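Rpb7-binding protein seb1 (Schizosaccharomyces pombe 972h-, PDB 5MDT) drives transcription termination by binding RNA polymerase II and nascent RNA, the domain seen here being its CTD-interacting domain, which probably recognises the polymerase's C-terminal tail. Local coordinates at residues Lys121-Cys126 with Ser145-Ala150; Ala54-Lys59 with Ile111-Ser116. One frame throughout, in Å; residues are numbered along the deposited sequence.

Interaction 1: Lys121-Cys126 with Ser145-Ala150; sequences KILKLC and SKLKDA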
loop_
_atom_site.group_PDB
_atom_site.type_symbol
_atom_site.label_atom_id
_atom_site.label_comp_id
_atom_site.label_asym_id
_atom_site.label_seq_id
_atom_site.Cartn_x
_atom_site.Cartn_y
_atom_site.Cartn_z
ATOM N N LYS A 121 -6.753 11.098 6.425
ATOM C CA LYS A 121 -5.774 10.064 6.824
ATOM C C LYS A 121 -4.902 9.646 5.625
ATOM O O LYS A 121 -3.736 9.286 5.803
ATOM C CB LYS A 121 -6.478 8.852 7.482
ATOM C CG LYS A 121 -7.304 9.192 8.747
ATOM C CD LYS A 121 -6.430 9.626 9.912
ATOM C CE LYS A 121 -7.198 10.095 11.130
ATOM N NZ LYS A 121 -6.324 10.903 12.019
ATOM N N ILE A 122 -5.450 9.746 4.399
ATOM C CA ILE A 122 -4.704 9.410 3.177
ATOM C C ILE A 122 -3.758 10.577 2.849
ATOM O O ILE A 122 -2.626 10.336 2.430
ATOM C CB ILE A 122 -5.655 9.052 2.018
ATOM C CG1 ILE A 122 -6.680 7.986 2.486
ATOM C CG2 ILE A 122 -4.850 8.528 0.790
ATOM C CD1 ILE A 122 -7.852 7.678 1.443
ATOM N N LEU A 123 -4.185 11.823 3.131
ATOM C CA LEU A 123 -3.304 12.987 2.992
ATOM C C LEU A 123 -2.083 12.790 3.882
ATOM O O LEU A 123 -0.967 13.050 3.434
ATOM C CB LEU A 123 -4.003 14.309 3.364
ATOM C CG LEU A 123 -4.774 15.017 2.285
ATOM C CD1 LEU A 123 -5.192 16.395 2.785
ATOM C CD2 LEU A 123 -3.939 15.202 1.015
ATOM N N LYS A 124 -2.283 12.277 5.119
ATOM C CA LYS A 124 -1.191 11.974 6.053
ATOM C C LYS A 124 -0.206 10.944 5.471
ATOM O O LYS A 124 0.993 11.063 5.716
ATOM C CB LYS A 124 -1.714 11.536 7.426
ATOM C CG LYS A 124 -2.195 12.710 8.266
ATOM C CD LYS A 124 -2.980 12.280 9.498
ATOM C CE LYS A 124 -3.019 13.375 10.547
ATOM N NZ LYS A 124 -3.723 14.606 10.076
ATOM N N LEU A 125 -0.695 9.967 4.677
ATOM C CA LEU A 125 0.184 9.010 4.022
ATOM C C LEU A 125 1.060 9.703 2.974
ATOM O O LEU A 125 2.249 9.407 2.895
ATOM C CB LEU A 125 -0.604 7.844 3.412
ATOM C CG LEU A 125 -1.299 6.879 4.385
ATOM C CD1 LEU A 125 -2.125 5.844 3.613
ATOM C CD2 LEU A 125 -0.308 6.193 5.310
ATOM N N CYS A 126 0.500 10.668 2.228
ATOM C CA CYS A 126 1.252 11.447 1.236
ATOM C C CYS A 126 2.437 12.162 1.885
ATOM O O CYS A 126 3.519 12.182 1.300
ATOM C CB CYS A 126 0.342 12.428 0.509
ATOM S SG CYS A 126 -0.973 11.629 -0.435
ATOM N N SER A 145 -3.976 16.563 -4.871
ATOM C CA SER A 145 -4.983 17.325 -5.625
ATOM C C SER A 145 -6.336 16.603 -5.621
ATOM O O SER A 145 -7.355 17.228 -5.325
ATOM C CB SER A 145 -4.508 17.562 -7.055
ATOM O OG SER A 145 -5.522 18.125 -7.874
ATOM N N LYS A 146 -6.327 15.285 -5.902
ATOM C CA LYS A 146 -7.509 14.424 -5.929
ATOM C C LYS A 146 -8.180 14.328 -4.562
ATOM O O LYS A 146 -9.404 14.420 -4.480
ATOM C CB LYS A 146 -7.162 13.032 -6.493
ATOM C CG LYS A 146 -6.975 13.029 -8.008
ATOM C CD LYS A 146 -6.508 11.667 -8.516
ATOM C CE LYS A 146 -6.394 11.621 -10.022
ATOM N NZ LYS A 146 -5.214 12.377 -10.521
ATOM N N LEU A 147 -7.379 14.179 -3.479
ATOM C CA LEU A 147 -7.918 14.122 -2.119
ATOM C C LEU A 147 -8.559 15.449 -1.705
ATOM O O LEU A 147 -9.692 15.451 -1.216
ATOM C CB LEU A 147 -6.833 13.674 -1.109
ATOM C CG LEU A 147 -6.381 12.221 -1.265
ATOM C CD1 LEU A 147 -4.998 12.007 -0.654
ATOM C CD2 LEU A 147 -7.384 11.269 -0.645
ATOM N N LYS A 148 -7.871 16.578 -1.974
ATOM C CA LYS A 148 -8.344 17.929 -1.655
ATOM C C LYS A 148 -9.669 18.214 -2.370
ATOM O O LYS A 148 -10.600 18.713 -1.740
ATOM C CB LYS A 148 -7.276 18.981 -2.008
ATOM C CG LYS A 148 -5.988 18.892 -1.175
ATOM C CD LYS A 148 -6.095 19.523 0.212
ATOM C CE LYS A 148 -4.741 19.635 0.865
ATOM N NZ LYS A 148 -4.843 20.071 2.282
ATOM N N ASP A 149 -9.770 17.823 -3.661
ATOM C CA ASP A 149 -10.981 17.942 -4.481
ATOM C C ASP A 149 -12.120 17.126 -3.870
ATOM O O ASP A 149 -13.238 17.620 -3.763
ATOM C CB ASP A 149 -10.715 17.439 -5.911
ATOM C CG ASP A 149 -9.896 18.350 -6.811
ATOM O OD1 ASP A 149 -9.470 19.431 -6.343
ATOM O OD2 ASP A 149 -9.646 17.963 -7.970
ATOM N N ALA A 150 -11.827 15.892 -3.433
ATOM C CA ALA A 150 -12.829 15.000 -2.852
ATOM C C ALA A 150 -13.410 15.483 -1.510
ATOM O O ALA A 150 -14.563 15.180 -1.209
ATOM C CB ALA A 150 -12.251 13.621 -2.694
#
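Leu147 reaches from helix 137-150 into a notch on helix 119-131 formed by Ile122, Leu123 and Cys126. Its CB lies 3.9 Å from Leu123 CD2, and with CG anti to the carbonyl carbon (chi1 -68°) the fork beyond is carried on to the other helix. There CD1 packs between two methyls, Ile122 CG2 at 3.8 Å and Leu123 CD2 equally near, and also touches Cys126 SG at 4.0 Å. The second branch, CD2, bears on Ile122 CB at 3.9 Å. Leu147 crosses the Ile122 side chain at about a right angle, whereas it and Leu123 slide past each other in opposite directions. Lys148, bent at chi2 (-80°), lays its CD-CE-NZ end across Leu123 CD1, with NZ 3.7 Å from that methyl. With Leu123 cut back to an alanine, a gap is likely to open beside Leu147 CB and CD1, and Lys148 would probably lose its apolar support. No hydrogen bond joins the segments; their axes run nearly antiparallel (161°) and approach to 10.2 Å. The pair forms an antiparallel helix hairpin, the last two helices of the chain, as in the right-handed superhelical array of CID domains.

Interaction 2: Ala54-Lys59 with Ile111-Ser116; sequences APVTHK and IQHAPS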
loop_
_atom_site.group_PDB
_atom_site.type_symbol
_atom_site.label_atom_id
_atom_site.label_comp_id
_atom_site.label_asym_id
_atom_site.label_seq_id
_atom_site.Cartn_x
_atom_site.Cartn_y
_atom_site.Cartn_z
ATOM N N ALA A 54 -12.718 -5.154 -0.616
ATOM C CA ALA A 54 -12.989 -4.859 0.781
ATOM C C ALA A 54 -14.185 -3.954 1.028
ATOM O O ALA A 54 -14.499 -3.122 0.173
ATOM C CB ALA A 54 -11.733 -4.276 1.435
ATOM N N PRO A 55 -14.879 -4.088 2.190
ATOM C CA PRO A 55 -15.979 -3.149 2.502
ATOM C C PRO A 55 -15.497 -1.690 2.431
ATOM O O PRO A 55 -14.303 -1.434 2.609
ATOM C CB PRO A 55 -16.307 -3.488 3.960
ATOM C CG PRO A 55 -15.942 -4.916 4.097
ATOM C CD PRO A 55 -14.668 -5.037 3.304
ATOM N N VAL A 56 -16.420 -0.725 2.221
ATOM C CA VAL A 56 -16.075 0.704 2.101
ATOM C C VAL A 56 -15.325 1.252 3.322
ATOM O O VAL A 56 -14.455 2.115 3.180
ATOM C CB VAL A 56 -17.306 1.585 1.753
ATOM C CG1 VAL A 56 -17.924 1.169 0.411
ATOM C CG2 VAL A 56 -18.347 1.564 2.862
ATOM N N THR A 57 -15.621 0.702 4.504
ATOM C CA THR A 57 -15.014 1.097 5.775
ATOM C C THR A 57 -13.564 0.584 5.879
ATOM O O THR A 57 -12.814 1.042 6.743
ATOM C CB THR A 57 -15.835 0.496 6.925
ATOM O OG1 THR A 57 -15.903 -0.916 6.721
ATOM C CG2 THR A 57 -17.277 1.095 7.013
ATOM N N HIS A 58 -13.197 -0.405 5.033
ATOM C CA HIS A 58 -11.905 -1.092 5.067
ATOM C C HIS A 58 -10.841 -0.579 4.088
ATOM O O HIS A 58 -9.711 -1.062 4.132
ATOM C CB HIS A 58 -12.155 -2.599 4.828
ATOM C CG HIS A 58 -12.776 -3.310 5.999
ATOM N ND1 HIS A 58 -13.807 -2.744 6.736
ATOM C CD2 HIS A 58 -12.528 -4.553 6.476
ATOM C CE1 HIS A 58 -14.123 -3.643 7.662
ATOM N NE2 HIS A 58 -13.372 -4.753 7.542
ATOM N N LYS A 59 -11.176 0.401 3.219
ATOM C CA LYS A 59 -10.218 0.877 2.191
ATOM C C LYS A 59 -9.030 1.577 2.833
ATOM O O LYS A 59 -7.888 1.396 2.378
ATOM C CB LYS A 59 -10.920 1.889 1.236
ATOM C CG LYS A 59 -12.201 1.389 0.552
ATOM C CD LYS A 59 -12.026 0.036 -0.132
ATOM C CE LYS A 59 -13.251 -0.161 -1.042
ATOM N NZ LYS A 59 -13.017 -1.263 -2.012
ATOM N N ILE A 111 -11.041 7.152 -2.483
ATOM C CA ILE A 111 -11.738 8.446 -2.677
ATOM C C ILE A 111 -13.214 8.211 -3.064
ATOM O O ILE A 111 -14.121 8.883 -2.556
ATOM C CB ILE A 111 -10.982 9.332 -3.718
ATOM C CG1 ILE A 111 -9.643 9.846 -3.148
ATOM C CG2 ILE A 111 -11.848 10.473 -4.268
ATOM C CD1 ILE A 111 -8.735 10.599 -4.144
ATOM N N GLN A 112 -13.452 7.243 -3.942
ATOM C CA GLN A 112 -14.809 6.948 -4.406
ATOM C C GLN A 112 -15.703 6.335 -3.304
ATOM O O GLN A 112 -16.870 6.678 -3.214
ATOM C CB GLN A 112 -14.743 6.023 -5.634
ATOM C CG GLN A 112 -16.051 5.880 -6.405
ATOM C CD GLN A 112 -15.958 4.831 -7.490
ATOM O OE1 GLN A 112 -14.877 4.504 -7.992
ATOM N NE2 GLN A 112 -17.098 4.292 -7.888
ATOM N N HIS A 113 -15.144 5.472 -2.441
ATOM C CA HIS A 113 -15.939 4.685 -1.502
ATOM C C HIS A 113 -15.813 4.958 -0.019
ATOM O O HIS A 113 -16.761 4.676 0.715
ATOM C CB HIS A 113 -15.583 3.198 -1.726
ATOM C CG HIS A 113 -15.978 2.716 -3.078
ATOM N ND1 HIS A 113 -17.309 2.680 -3.470
ATOM C CD2 HIS A 113 -15.205 2.317 -4.110
ATOM C CE1 HIS A 113 -17.303 2.257 -4.726
ATOM N NE2 HIS A 113 -16.062 2.009 -5.150
ATOM N N ALA A 114 -14.641 5.387 0.443
ATOM C CA ALA A 114 -14.392 5.516 1.867
ATOM C C ALA A 114 -15.188 6.619 2.539
ATOM O O ALA A 114 -15.540 7.616 1.882
ATOM C CB ALA A 114 -12.902 5.700 2.133
ATOM N N PRO A 115 -15.529 6.427 3.834
ATOM C CA PRO A 115 -16.211 7.514 4.575
ATOM C C PRO A 115 -15.327 8.765 4.510
ATOM O O PRO A 115 -14.105 8.644 4.568
ATOM C CB PRO A 115 -16.291 6.987 6.013
ATOM C CG PRO A 115 -16.054 5.534 5.936
ATOM C CD PRO A 115 -15.211 5.279 4.715
ATOM N N SER A 116 -15.927 9.955 4.344
ATOM C CA SER A 116 -15.193 11.219 4.220
ATOM C C SER A 116 -14.118 11.442 5.302
ATOM O O SER A 116 -13.070 11.998 4.983
ATOM C CB SER A 116 -16.155 12.401 4.161
ATOM O OG SER A 116 -16.852 12.384 2.922
#
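Val56 sets its side chain against the end of helix 92-113, where His113 closes the helix and Ala114 is the first residue to leave helical geometry. Val56 CB lies only 3.3 Å from His113 O, and CG1 continues to His113 CB at 3.8 Å. The valine and histidine side chains cross at about a right angle. His113 CG stands anti to the carbonyl carbon (chi1 -64°), which sets the imidazole obliquely beside Val56 CG1, while Gln112 CG lies over one ring face, offset toward the rim.

Lys59 approaches the same histidine from the start of helix 59-79. Its chain turns at chi2 (-51°) and is extended beyond, which brings CE to 4.1 Å from His113 CB and likewise oblique to the ring. NZ is held from both sides: a hydrogen bond to Ala51 O and a weak one to Ala54 O at the end of helix 40-53, and a salt bridge across to Asp109 of helix 92-113. These partners fix the tip, so that the aliphatic part of the lysine supplies the packing against His113.

Farther along, the backbone carbonyl of Val56 faces the turn after the helix, with its O 3.6 Å from Pro115 CD and close to Ala114. Behind this surface, Thr57 OG1 and His58 ND1 share a hydrogen bond of 2.8 Å, while Pro55 CG sits over the centre of one face of the His58 ring. No hydrogen bond directly links the two segments. The contact joins the turn between helices 40-53 and 59-79 to the C-terminal end of helix 92-113, with the Lys59-Asp109 salt bridge as the polar link beside it, within the right-handed superhelical array of helices that makes up the CID fold.

Interactions 1 and 2 have centres 14 Å apart, and each lies about 15 Å from the centre of the chain. They meet directly through Ile111 of helix 92-113: its CG2 is 3.5 Å from Ala150 CB, its CG1 3.7 Å from Leu147 CD2. Thus Leu147 CD2, which bears on Ile122 CB, also rests on the helix whose end carries His113. Along the chain the contacts are in series, interaction 2 closing before interaction 1 opens, with helix 119-131 following helix 92-113 directly. One is a buried joint between the last two helices, the other a surface contact between turns, and helix 92-113 connects them.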